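Local coordinates for type III export protein PSCE (Pseudomonas aeruginosa, PDB 2UWJ) that acts with PscG as a cytoplasmic chaperone that keeps the PscF needle protein of the type III secretion system from polymerizing prematurely, at residues 23-28 with 60-64. Numbering follows the deposited sequence.
Sequences LRQRLQ and GLGIL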
# COMPACT_ATOMS: atom_id res chain seq x y z
N LEU A 23 4.37 1.59 -17.51
CA LEU A 23 5.54 1.92 -16.70
C LEU A 23 6.81 1.75 -17.57
O LEU A 23 7.69 2.60 -17.55
CB LEU A 23 5.60 0.98 -15.48
CG LEU A 23 6.84 1.16 -14.58
CD1 LEU A 23 7.07 2.63 -14.14
CD2 LEU A 23 6.59 0.29 -13.33
N ARG A 24 6.89 0.65 -18.32
CA ARG A 24 8.05 0.40 -19.17
C ARG A 24 8.26 1.57 -20.15
O ARG A 24 9.39 2.03 -20.35
CB ARG A 24 7.83 -0.88 -19.97
CG ARG A 24 8.94 -1.16 -21.03
CD ARG A 24 8.68 -2.48 -21.82
NE ARG A 24 9.89 -2.90 -22.55
CZ ARG A 24 10.11 -4.11 -23.09
NH1 ARG A 24 9.20 -5.08 -23.00
NH2 ARG A 24 11.27 -4.35 -23.70
N GLN A 25 7.18 2.06 -20.77
CA GLN A 25 7.30 3.16 -21.71
C GLN A 25 7.80 4.41 -21.05
O GLN A 25 8.64 5.12 -21.61
CB GLN A 25 5.94 3.44 -22.38
CG GLN A 25 5.61 2.38 -23.43
CD GLN A 25 4.23 2.57 -24.06
OE1 GLN A 25 3.37 3.28 -23.53
NE2 GLN A 25 4.01 1.93 -25.21
N ARG A 26 7.32 4.70 -19.84
CA ARG A 26 7.77 5.90 -19.15
C ARG A 26 9.27 5.80 -18.79
O ARG A 26 10.00 6.79 -18.87
CB ARG A 26 6.99 6.08 -17.85
CG ARG A 26 5.57 6.48 -18.09
CD ARG A 26 4.91 6.72 -16.75
NE ARG A 26 4.27 5.50 -16.27
CZ ARG A 26 4.04 5.25 -14.99
NH1 ARG A 26 4.41 6.16 -14.10
NH2 ARG A 26 3.40 4.14 -14.63
N LEU A 27 9.70 4.62 -18.38
CA LEU A 27 11.10 4.39 -18.02
C LEU A 27 11.99 4.53 -19.29
O LEU A 27 13.03 5.17 -19.27
CB LEU A 27 11.27 2.98 -17.42
CG LEU A 27 10.63 2.74 -16.03
CD1 LEU A 27 10.73 1.22 -15.68
CD2 LEU A 27 11.31 3.65 -14.95
N GLN A 28 11.58 3.88 -20.36
CA GLN A 28 12.32 3.96 -21.64
C GLN A 28 12.39 5.40 -22.15
O GLN A 28 13.45 5.87 -22.57
CB GLN A 28 11.66 3.08 -22.68
CG GLN A 28 11.68 1.62 -22.31
CD GLN A 28 10.94 0.79 -23.34
OE1 GLN A 28 9.91 1.23 -23.85
NE2 GLN A 28 11.46 -0.41 -23.67
N GLY A 60 15.72 -0.06 -13.27
CA GLY A 60 14.27 -0.18 -13.17
C GLY A 60 13.69 -1.06 -14.27
O GLY A 60 12.77 -1.85 -14.04
N LEU A 61 14.18 -0.88 -15.51
CA LEU A 61 13.70 -1.66 -16.66
C LEU A 61 14.07 -3.13 -16.47
O LEU A 61 13.29 -4.04 -16.78
CB LEU A 61 14.32 -1.12 -17.97
CG LEU A 61 13.65 0.22 -18.37
CD1 LEU A 61 14.57 0.98 -19.34
CD2 LEU A 61 12.29 -0.06 -19.05
N GLY A 62 15.27 -3.35 -15.94
CA GLY A 62 15.71 -4.71 -15.69
C GLY A 62 14.86 -5.35 -14.58
O GLY A 62 14.46 -6.50 -14.65
N ILE A 63 14.56 -4.63 -13.52
CA ILE A 63 13.72 -5.25 -12.49
C ILE A 63 12.31 -5.51 -13.08
O ILE A 63 11.76 -6.59 -12.91
CB ILE A 63 13.65 -4.35 -11.26
CG1 ILE A 63 15.07 -4.31 -10.60
CG2 ILE A 63 12.46 -4.83 -10.30
CD1 ILE A 63 15.28 -3.17 -9.65
N LEU A 64 11.74 -4.53 -13.80
CA LEU A 64 10.39 -4.69 -14.37
C LEU A 64 10.30 -5.93 -15.27
O LEU A 64 9.34 -6.70 -15.19
CB LEU A 64 10.01 -3.46 -15.18
CG LEU A 64 8.59 -3.50 -15.81
CD1 LEU A 64 7.48 -3.70 -14.70
CD2 LEU A 64 8.37 -2.13 -16.53
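Residues 23-28 and 60-64 face each other as turns of two nearly antiparallel helices, 18-40 and 44-68, that together form an alpha-helical hairpin. The axes of the two short segments approach to 10.2 Å at 160°, and the CA atoms of Arg24 and Leu61 are the nearest pair. Four leucines meet between them, Leu23 and Leu27 with Leu61 and Leu64. Leu64, with CG anti to its backbone nitrogen (chi1 -179°), lays CD2 against the backbone of helix 18-40, 3.6 Å from Arg24 N, while Leu23 CG lies 4.1 Å from the same methyl. Leu61 is turned differently, with CG anti to the carbonyl carbon (chi1 -74°), which carries a side chain that starts out along the flank of its helix over to the neighbouring one. There its CD2 sits 3.6 Å from Leu27 CB and 3.7 Å from Gln28 CG, and it also meets Arg24 CG at 4.0 Å. Leu27 and Leu61 run past one another in opposite directions, whereas the chains of Arg24 and Gln28 cross Leu61 at about a right angle. Leu27 CD1 touches the CD2 methyls of both Leu61 and Leu64 and comes within 4.0 Å of Gly60 C, where the glycine, having no side chain, presents bare backbone. Arg24 and Gln28 suit the border, since their aliphatic carbons pack against the CD2 methyl of Leu61 while their polar ends extend beyond it. The buried side is continued by another protein: Leu27 packs on Leu9 of the PscG chain, and Arg26 forms a salt bridge with Glu8 of that chain. No hydrogen bond joins the two segments, so branched apolar side chains hold this part of the hairpin together, and the helix that supplies Leu23 and Leu27 to its interior also helps bind PscG.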